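Local structure of serine-pyruvate aminotransferase (AgxT) (Sulfolobus solfataricus, 3ZRP) at residues Tyr46-Ser51 with Ser166-Glu171; Ala66-Thr71 with Lys97-Asn102; Lys152-Val157 with Asn179-Leu184. The protein probably catalyses the pyridoxal-phosphate-dependent transfer of an amino group from serine to pyruvate, and possibly also from alanine to glyoxylate. One frame throughout, in Å; residues are numbered along the deposited sequence.

Interaction 1 (Tyr46-Ser51 with Ser166-Glu171); sequences YVMGAS and SSVGAE
Val47 and Met48, at the end of helix 31-48, meet Val168 in a buried apolar contact of the PLP-binding part of this fold type I aminotransferase. Helix 31-48 closes here in a Schellman motif, with Gly49 at positive phi. The loop 166-171 follows strand 157-163 of the central sheet.

The apolar contacts are made by methyl groups. Val168 presents both of its branches. CG1 lies anti to the backbone N (chi1 179°), and this carries Val168 CG1 to Val47 CG2 at 3.5 Å. The same CG1 also lies 4.0 Å from Met48 CG. The other branch, CG2, meets the end of the Met48 chain, with Met48 CE 3.6 Å from Val168 CG2. Met48 runs extended beyond CG and crosses Val168 at about a right angle. Met48 was modelled in two conformers and the contact is described for one of them, so the CE contact is less certain than that of Val47. Phe256 and Ile259 of helix 246-262 pack on Val47, and Thr185 touches both Met48 and Val168.

No direct hydrogen bond joins the two segments. The loop is tied within itself, since Ser167 O accepts from both Ala170 N and Glu171 N. Gly169 has backbone angles that favour glycine. Ser166, which opens the segment, hydrogen-bonds through OG to PLP; the Val168 side chain is about 10 Å from the cofactor.

The polar link is a single water. It accepts from Gly169 N at 3.0 Å and donates to Glu171 O at 2.9 Å. Its other donated bond, 3.0 Å long, goes to Val47 O in the last turn of the helix.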
loop_
_atom_site.group_PDB
_atom_site.type_symbol
_atom_site.label_atom_id
_atom_site.label_comp_id
_atom_site.label_asym_id
_atom_site.label_seq_id
_atom_site.Cartn_x
_atom_site.Cartn_y
_atom_site.Cartn_z
ATOM N N TYR A 46 -13.760 -17.766 0.681
ATOM C CA TYR A 46 -13.590 -19.004 1.432
ATOM C C TYR A 46 -13.383 -18.774 2.941
ATOM O O TYR A 46 -14.096 -19.353 3.766
ATOM C CB TYR A 46 -12.466 -19.848 0.786
ATOM C CG TYR A 46 -12.133 -21.109 1.556
ATOM C CD1 TYR A 46 -12.995 -22.221 1.535
ATOM C CD2 TYR A 46 -10.970 -21.195 2.310
ATOM C CE1 TYR A 46 -12.702 -23.367 2.269
ATOM C CE2 TYR A 46 -10.665 -22.331 3.043
ATOM C CZ TYR A 46 -11.540 -23.416 3.015
ATOM O OH TYR A 46 -11.226 -24.539 3.728
ATOM N N VAL A 47 -12.435 -17.908 3.320
ATOM C CA VAL A 47 -12.152 -17.690 4.743
ATOM C C VAL A 47 -13.227 -16.844 5.454
ATOM O O VAL A 47 -13.385 -16.914 6.684
ATOM C CB VAL A 47 -10.732 -17.091 5.000
ATOM C CG1 VAL A 47 -9.646 -17.987 4.405
ATOM C CG2 VAL A 47 -10.619 -15.661 4.457
ATOM N N MET A 48 -13.960 -16.045 4.697
ATOM C CA MET A 48 -15.058 -15.281 5.283
ATOM C C MET A 48 -16.412 -15.989 5.191
ATOM O O MET A 48 -17.409 -15.512 5.730
ATOM C CB MET A 48 -15.118 -13.895 4.685
ATOM C CG MET A 48 -14.157 -12.964 5.390
ATOM S SD MET A 48 -14.004 -11.448 4.486
ATOM C CE MET A 48 -12.731 -10.605 5.416
ATOM N N GLY A 49 -16.445 -17.136 4.522
ATOM C CA GLY A 49 -17.673 -17.923 4.405
ATOM C C GLY A 49 -18.752 -17.183 3.653
ATOM O O GLY A 49 -19.712 -16.719 4.253
ATOM N N ALA A 50 -18.581 -17.056 2.340
ATOM C CA ALA A 50 -19.583 -16.423 1.494
ATOM C C ALA A 50 -19.587 -17.022 0.100
ATOM O O ALA A 50 -18.560 -17.442 -0.411
ATOM C CB ALA A 50 -19.350 -14.924 1.416
ATOM N N SER A 51 -20.762 -17.032 -0.512
ATOM C CA SER A 51 -20.940 -17.481 -1.893
ATOM C C SER A 51 -20.484 -16.387 -2.864
ATOM O O SER A 51 -20.128 -15.262 -2.431
ATOM C CB SER A 51 -22.410 -17.808 -2.142
ATOM O OG SER A 51 -23.177 -16.620 -2.150
ATOM N N SER A 166 -7.868 -8.773 13.069
ATOM C CA SER A 166 -7.302 -9.791 13.959
ATOM C C SER A 166 -8.229 -10.994 14.213
ATOM O O SER A 166 -8.075 -11.727 15.209
ATOM C CB SER A 166 -6.898 -9.163 15.283
ATOM O OG SER A 166 -5.791 -8.325 15.078
ATOM N N SER A 167 -9.179 -11.217 13.319
ATOM C CA SER A 167 -10.035 -12.400 13.464
ATOM C C SER A 167 -10.104 -13.350 12.240
ATOM O O SER A 167 -10.142 -14.595 12.402
ATOM C CB SER A 167 -11.455 -11.987 13.884
ATOM O OG SER A 167 -12.110 -11.414 12.767
ATOM N N VAL A 168 -10.140 -12.788 11.029
ATOM C CA VAL A 168 -10.282 -13.576 9.815
ATOM C C VAL A 168 -9.068 -14.507 9.651
ATOM O O VAL A 168 -7.918 -14.070 9.761
ATOM C CB VAL A 168 -10.500 -12.698 8.532
ATOM C CG1 VAL A 168 -10.616 -13.560 7.258
ATOM C CG2 VAL A 168 -11.711 -11.793 8.712
ATOM N N GLY A 169 -9.351 -15.781 9.415
ATOM C CA GLY A 169 -8.335 -16.813 9.290
ATOM C C GLY A 169 -8.055 -17.505 10.607
ATOM O O GLY A 169 -7.226 -18.415 10.656
ATOM N N ALA A 170 -8.734 -17.095 11.679
ATOM C CA ALA A 170 -8.481 -17.690 13.003
ATOM C C ALA A 170 -9.746 -17.937 13.832
ATOM O O ALA A 170 -9.824 -18.941 14.552
ATOM C CB ALA A 170 -7.500 -16.811 13.790
ATOM N N GLU A 171 -10.695 -17.001 13.774
ATOM C CA GLU A 171 -11.979 -17.104 14.490
ATOM C C GLU A 171 -13.009 -17.494 13.455
ATOM O O GLU A 171 -12.822 -17.232 12.256
ATOM C CB GLU A 171 -12.396 -15.765 15.151
ATOM C CG GLU A 171 -11.333 -15.075 16.038
ATOM C CD GLU A 171 -11.300 -15.561 17.492
ATOM O OE1 GLU A 171 -12.075 -16.459 17.880
ATOM O OE2 GLU A 171 -10.496 -15.031 18.273
HETATM O O HOH W 1 -12.080 -16.906 9.432
#

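Interaction 2 (Ala66-Thr71 with Lys97-Asn102); sequences AMESVT and KRYPVN
Tyr99 reaches from the loop after helix 87-96 to Glu68 on helix 63-69 and Thr71 in the 3-10 turn that follows it. Its CB points toward that segment. With CG anti to the carbonyl carbon (chi1 -67°), the ring lies against Thr71 and the hydroxyl comes to Glu68.

The ring atoms meet one methyl group. Thr71 CG2 sits over one face, 3.6 Å from the centroid of the Tyr99 ring and only 2° off its normal. This is a CH-pi contact. All six ring carbons are about equally far from CG2. Further out, Tyr99 CE2 passes 3.9 Å from Thr71 OG1. On the other edge, Tyr99 CE1 lies 3.4 Å from Glu68 OE2.

At the tip, Tyr99 OH donates to Glu68 OE2 at 2.6 Å. The carboxylate oxygen lies in the plane of the ring and uses its anti lone pair. The two flat groups are nearly perpendicular, at 87°. A water donates to both Tyr99 OH, at 2.7 Å, and Thr71 OG1. Thr71 OG1 in turn donates to Glu68 O at 2.7 Å, which fixes the rotation of the hydroxyl. A phenylalanine here would probably leave Glu68 OE2 without its hydroxyl donor and the water without one of its acceptors.

The carboxylate has further donors across the dimer. Tyr219 N of the second subunit bonds to OE2, and Tyr220 N of the same subunit bonds to OE1. Met67, next to Glu68, touches PLP. The contact thus belongs to the dimer interface beside the cofactor, where fold type I aminotransferases form their active sites.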
loop_
_atom_site.group_PDB
_atom_site.type_symbol
_atom_site.label_atom_id
_atom_site.label_comp_id
_atom_site.label_asym_id
_atom_site.label_seq_id
_atom_site.Cartn_x
_atom_site.Cartn_y
_atom_site.Cartn_z
ATOM N N ALA A 66 -8.429 -0.292 4.403
ATOM C CA ALA A 66 -9.703 -1.033 4.202
ATOM C C ALA A 66 -10.814 -0.356 5.011
ATOM O O ALA A 66 -11.890 -0.074 4.490
ATOM C CB ALA A 66 -9.571 -2.495 4.575
ATOM N N MET A 67 -10.558 -0.073 6.276
ATOM C CA MET A 67 -11.568 0.609 7.111
ATOM C C MET A 67 -12.015 1.936 6.480
ATOM O O MET A 67 -13.215 2.186 6.332
ATOM C CB MET A 67 -11.033 0.852 8.533
ATOM C CG MET A 67 -10.822 -0.416 9.392
ATOM S SD MET A 67 -9.772 -0.067 10.836
ATOM C CE MET A 67 -10.954 0.707 11.983
ATOM N N GLU A 68 -11.059 2.787 6.094
ATOM C CA GLU A 68 -11.395 4.081 5.510
ATOM C C GLU A 68 -12.165 3.965 4.177
ATOM O O GLU A 68 -13.059 4.786 3.885
ATOM C CB GLU A 68 -10.124 4.941 5.365
ATOM C CG GLU A 68 -10.391 6.350 4.812
ATOM C CD GLU A 68 -9.211 7.329 5.088
ATOM O OE1 GLU A 68 -8.137 6.902 5.582
ATOM O OE2 GLU A 68 -9.384 8.508 4.771
ATOM N N SER A 69 -11.837 2.940 3.389
ATOM C CA SER A 69 -12.538 2.673 2.134
ATOM C C SER A 69 -14.067 2.463 2.311
ATOM O O SER A 69 -14.812 2.564 1.347
ATOM C CB SER A 69 -11.893 1.526 1.362
ATOM O OG SER A 69 -12.344 0.240 1.803
ATOM N N VAL A 70 -14.514 2.169 3.533
ATOM C CA VAL A 70 -15.960 2.057 3.850
ATOM C C VAL A 70 -16.689 3.394 3.623
ATOM O O VAL A 70 -17.885 3.422 3.340
ATOM C CB VAL A 70 -16.186 1.468 5.269
ATOM C CG1 VAL A 70 -17.659 1.551 5.678
ATOM C CG2 VAL A 70 -15.651 0.013 5.353
ATOM N N THR A 71 -15.956 4.511 3.649
ATOM C CA THR A 71 -16.533 5.819 3.234
ATOM C C THR A 71 -17.138 5.812 1.805
ATOM O O THR A 71 -17.941 6.710 1.464
ATOM C CB THR A 71 -15.523 6.974 3.393
ATOM O OG1 THR A 71 -14.358 6.712 2.592
ATOM C CG2 THR A 71 -15.161 7.119 4.871
ATOM N N LYS A 97 -13.967 11.146 11.659
ATOM C CA LYS A 97 -13.790 12.559 11.994
ATOM C C LYS A 97 -13.314 13.370 10.794
ATOM O O LYS A 97 -13.523 14.578 10.736
ATOM C CB LYS A 97 -12.760 12.728 13.113
ATOM C CG LYS A 97 -13.311 12.769 14.545
ATOM C CD LYS A 97 -12.152 13.120 15.519
ATOM C CE LYS A 97 -12.404 12.680 16.962
ATOM N NZ LYS A 97 -13.569 13.378 17.578
ATOM N N ARG A 98 -12.689 12.699 9.828
ATOM C CA ARG A 98 -12.187 13.364 8.626
ATOM C C ARG A 98 -13.263 13.558 7.561
ATOM O O ARG A 98 -13.004 14.181 6.540
ATOM C CB ARG A 98 -11.010 12.575 8.036
ATOM C CG ARG A 98 -9.809 12.363 8.974
ATOM C CD ARG A 98 -9.339 13.661 9.633
ATOM N NE ARG A 98 -8.877 14.605 8.616
ATOM C CZ ARG A 98 -8.369 15.812 8.855
ATOM N NH1 ARG A 98 -8.252 16.238 10.106
ATOM N NH2 ARG A 98 -7.995 16.596 7.838
ATOM N N TYR A 99 -14.459 12.999 7.786
ATOM C CA TYR A 99 -15.523 12.980 6.795
ATOM C C TYR A 99 -16.765 13.689 7.330
ATOM O O TYR A 99 -16.993 13.691 8.532
ATOM C CB TYR A 99 -15.857 11.532 6.379
ATOM C CG TYR A 99 -14.691 10.906 5.611
ATOM C CD1 TYR A 99 -13.593 10.342 6.305
ATOM C CD2 TYR A 99 -14.628 10.984 4.206
ATOM C CE1 TYR A 99 -12.472 9.802 5.601
ATOM C CE2 TYR A 99 -13.554 10.442 3.504
ATOM C CZ TYR A 99 -12.471 9.876 4.195
ATOM O OH TYR A 99 -11.405 9.390 3.473
ATOM N N PRO A 100 -17.587 14.266 6.431
ATOM C CA PRO A 100 -18.846 14.955 6.793
ATOM C C PRO A 100 -19.956 13.977 7.206
ATOM O O PRO A 100 -20.994 13.856 6.519
ATOM C CB PRO A 100 -19.213 15.697 5.501
ATOM C CG PRO A 100 -18.652 14.842 4.411
ATOM C CD PRO A 100 -17.357 14.270 4.969
ATOM N N VAL A 101 -19.717 13.260 8.304
ATOM C CA VAL A 101 -20.651 12.265 8.811
ATOM C C VAL A 101 -20.902 12.493 10.300
ATOM O O VAL A 101 -20.142 13.195 10.954
ATOM C CB VAL A 101 -20.197 10.799 8.552
ATOM C CG1 VAL A 101 -20.307 10.449 7.087
ATOM C CG2 VAL A 101 -18.778 10.536 9.110
ATOM N N ASN A 102 -21.987 11.922 10.819
ATOM C CA ASN A 102 -22.306 12.028 12.230
ATOM C C ASN A 102 -21.969 10.722 12.927
ATOM O O ASN A 102 -22.449 9.654 12.532
ATOM C CB ASN A 102 -23.785 12.360 12.419
ATOM C CG ASN A 102 -24.141 13.734 11.869
ATOM O OD1 ASN A 102 -23.575 14.753 12.279
ATOM N ND2 ASN A 102 -25.082 13.769 10.937
HETATM O O HOH W 2 -11.908 7.942 1.279
#

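Interaction 3 (Lys152-Val157 with Asn179-Leu184); sequences KIRKYV and NVDVYL
Arg154 and Asn179 bring the two backbones closest, with 7.8 Å between Arg154 CA and Asn179 CA. Here the chain leaving helix 146-153 passes the loop that leads into strand 182-186. The helix belongs to the beta-alpha-beta crossover between strands 128-134 and 157-163 of the central mixed sheet. Strand 182-186 lies next to strand 157-163 and parallel to it.

One arginine carries the contact. Arg154 CG lies anti to the backbone N (chi1 -179°), and the chain then bends at chi2 and chi3. This turns the edge of the guanidinium to the loop. Arg154 NH1 makes the salt bridge, 2.7 Å from Asp181 OD2. The bond is nearly straight, at 171°, and lies in the guanidinium plane. OD2 is met on its syn side, somewhat out of the carboxylate plane. The two planes are turned 73° apart, so the groups do not pair flat. Arg154 NH2 adds a weak bond of 3.3 Å to the same Asp181 OD2.

Two backbone carbonyls hold the guanidinium as well. Both lie near its plane, which would limit its rotation. Across the contact the acceptor is Asn179 O. On its own segment Arg154 NH2 donates to Val157 O at 3.0 Å, from above the carbonyl plane. The Asn179 amide also packs on the arginine chain, with Asn179 ND2 3.7 Å from Arg154 CD.

Asp181 is buried and has other donors besides the arginine. Ser203 OG bonds to its OD1 and Ile160 N to its OD2. The second bond from NH1 is more bent than the salt bridge, and joins Arg154 NH1 to Asn179 O at 2.9 Å.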
loop_
_atom_site.group_PDB
_atom_site.type_symbol
_atom_site.label_atom_id
_atom_site.label_comp_id
_atom_site.label_asym_id
_atom_site.label_seq_id
_atom_site.Cartn_x
_atom_site.Cartn_y
_atom_site.Cartn_z
ATOM N N LYS A 152 -29.500 -9.203 16.691
ATOM C CA LYS A 152 -30.352 -8.213 17.323
ATOM C C LYS A 152 -30.576 -6.980 16.454
ATOM O O LYS A 152 -31.691 -6.464 16.398
ATOM C CB LYS A 152 -29.801 -7.804 18.689
ATOM C CG LYS A 152 -29.888 -8.923 19.749
ATOM C CD LYS A 152 -29.607 -8.370 21.136
ATOM C CE LYS A 152 -29.633 -9.470 22.204
ATOM N NZ LYS A 152 -30.977 -10.112 22.277
ATOM N N ILE A 153 -29.528 -6.513 15.769
ATOM C CA ILE A 153 -29.603 -5.196 15.110
ATOM C C ILE A 153 -29.905 -5.192 13.630
ATOM O O ILE A 153 -30.261 -4.135 13.097
ATOM C CB ILE A 153 -28.338 -4.329 15.382
ATOM C CG1 ILE A 153 -27.128 -4.849 14.586
ATOM C CG2 ILE A 153 -28.075 -4.250 16.885
ATOM C CD1 ILE A 153 -25.867 -3.981 14.740
ATOM N N ARG A 154 -29.795 -6.350 12.963
ATOM C CA ARG A 154 -29.871 -6.397 11.502
ATOM C C ARG A 154 -31.072 -5.624 10.938
ATOM O O ARG A 154 -30.950 -4.898 9.948
ATOM C CB ARG A 154 -29.877 -7.843 11.005
ATOM C CG ARG A 154 -29.924 -8.040 9.477
ATOM C CD ARG A 154 -28.675 -7.522 8.764
ATOM N NE ARG A 154 -28.720 -6.084 8.477
ATOM C CZ ARG A 154 -27.816 -5.433 7.742
ATOM N NH1 ARG A 154 -26.797 -6.082 7.218
ATOM N NH2 ARG A 154 -27.938 -4.137 7.512
ATOM N N LYS A 155 -32.234 -5.782 11.572
ATOM C CA LYS A 155 -33.473 -5.211 11.020
ATOM C C LYS A 155 -33.605 -3.704 11.259
ATOM O O LYS A 155 -34.463 -3.057 10.684
ATOM C CB LYS A 155 -34.705 -5.998 11.529
ATOM C CG LYS A 155 -35.339 -5.486 12.808
ATOM C CD LYS A 155 -36.370 -6.480 13.358
ATOM C CE LYS A 155 -35.721 -7.399 14.391
ATOM N NZ LYS A 155 -35.864 -8.841 14.059
ATOM N N TYR A 156 -32.730 -3.132 12.096
ATOM C CA TYR A 156 -32.812 -1.708 12.447
ATOM C C TYR A 156 -31.872 -0.771 11.702
ATOM O O TYR A 156 -31.992 0.460 11.834
ATOM C CB TYR A 156 -32.643 -1.526 13.963
ATOM C CG TYR A 156 -33.703 -2.285 14.726
ATOM C CD1 TYR A 156 -35.040 -1.851 14.724
ATOM C CD2 TYR A 156 -33.388 -3.462 15.398
ATOM C CE1 TYR A 156 -36.037 -2.570 15.395
ATOM C CE2 TYR A 156 -34.375 -4.195 16.071
ATOM C CZ TYR A 156 -35.699 -3.745 16.061
ATOM O OH TYR A 156 -36.654 -4.458 16.747
ATOM N N VAL A 157 -30.919 -1.341 10.959
ATOM C CA VAL A 157 -29.827 -0.540 10.354
ATOM C C VAL A 157 -29.593 -0.899 8.909
ATOM O O VAL A 157 -29.849 -2.035 8.489
ATOM C CB VAL A 157 -28.488 -0.625 11.185
ATOM C CG1 VAL A 157 -28.737 -0.215 12.597
ATOM C CG2 VAL A 157 -27.894 -2.013 11.144
ATOM N N ASN A 179 -25.152 -12.053 7.578
ATOM C CA ASN A 179 -25.630 -10.896 6.800
ATOM C C ASN A 179 -24.813 -9.623 7.124
ATOM O O ASN A 179 -25.359 -8.626 7.554
ATOM C CB ASN A 179 -27.147 -10.693 7.003
ATOM C CG ASN A 179 -27.834 -9.956 5.838
ATOM O OD1 ASN A 179 -27.195 -9.454 4.899
ATOM N ND2 ASN A 179 -29.166 -9.887 5.911
ATOM N N VAL A 180 -23.497 -9.699 6.935
ATOM C CA VAL A 180 -22.591 -8.541 7.109
ATOM C C VAL A 180 -22.474 -7.875 5.751
ATOM O O VAL A 180 -22.452 -8.554 4.713
ATOM C CB VAL A 180 -21.194 -8.975 7.622
ATOM C CG1 VAL A 180 -20.195 -7.745 7.727
ATOM C CG2 VAL A 180 -21.325 -9.664 8.965
ATOM N N ASP A 181 -22.406 -6.546 5.742
ATOM C CA ASP A 181 -22.286 -5.819 4.479
ATOM C C ASP A 181 -20.865 -5.564 4.019
ATOM O O ASP A 181 -20.602 -5.553 2.806
ATOM C CB ASP A 181 -23.107 -4.544 4.540
ATOM C CG ASP A 181 -24.573 -4.850 4.724
ATOM O OD1 ASP A 181 -25.146 -5.472 3.797
ATOM O OD2 ASP A 181 -25.106 -4.538 5.808
ATOM N N VAL A 182 -19.970 -5.321 4.987
ATOM C CA VAL A 182 -18.518 -5.270 4.749
ATOM C C VAL A 182 -17.810 -6.026 5.859
ATOM O O VAL A 182 -17.931 -5.690 7.025
ATOM C CB VAL A 182 -17.937 -3.816 4.763
ATOM C CG1 VAL A 182 -16.421 -3.857 4.451
ATOM C CG2 VAL A 182 -18.666 -2.887 3.757
ATOM N N TYR A 183 -17.052 -7.050 5.497
ATOM C CA TYR A 183 -16.208 -7.751 6.459
ATOM C C TYR A 183 -14.800 -7.487 5.936
ATOM O O TYR A 183 -14.551 -7.674 4.748
ATOM C CB TYR A 183 -16.541 -9.270 6.493
ATOM C CG TYR A 183 -16.553 -9.828 7.895
ATOM C CD1 TYR A 183 -15.387 -9.824 8.673
ATOM C CD2 TYR A 183 -17.738 -10.328 8.469
ATOM C CE1 TYR A 183 -15.382 -10.308 9.979
ATOM C CE2 TYR A 183 -17.749 -10.837 9.776
ATOM C CZ TYR A 183 -16.562 -10.805 10.534
ATOM O OH TYR A 183 -16.527 -11.266 11.829
ATOM N N LEU A 184 -13.901 -6.980 6.770
ATOM C CA LEU A 184 -12.609 -6.596 6.237
ATOM C C LEU A 184 -11.478 -7.167 7.099
ATOM O O LEU A 184 -11.680 -7.513 8.284
ATOM C CB LEU A 184 -12.502 -5.061 6.080
ATOM C CG LEU A 184 -12.586 -4.239 7.372
ATOM C CD1 LEU A 184 -11.210 -4.145 8.064
ATOM C CD2 LEU A 184 -13.157 -2.828 7.122
#

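How the interactions relate
The three contacts lie around the central sheet. Along the chain, interaction 2 is nested within interaction 1. Interaction 3 opens after interaction 2 and crosses interaction 1. Interactions 1 and 2 do not touch, and their centres are about 24 Å apart. Interaction 3 lies about 16 Å from the first and 17 Å from the second, centre to centre. Strand 182-186 joins them. In the conformer described, Met48 CE packs 3.5 Å from Tyr183 O. Leu184 CD2 lies 3.8 Å from Met67 CA. Ser166 and Met67 bring interactions 1 and 2 to the PLP pocket, while Arg154 of interaction 3, away from the pocket, joins the segment after helix 146-153 to the loop before strand 182-186.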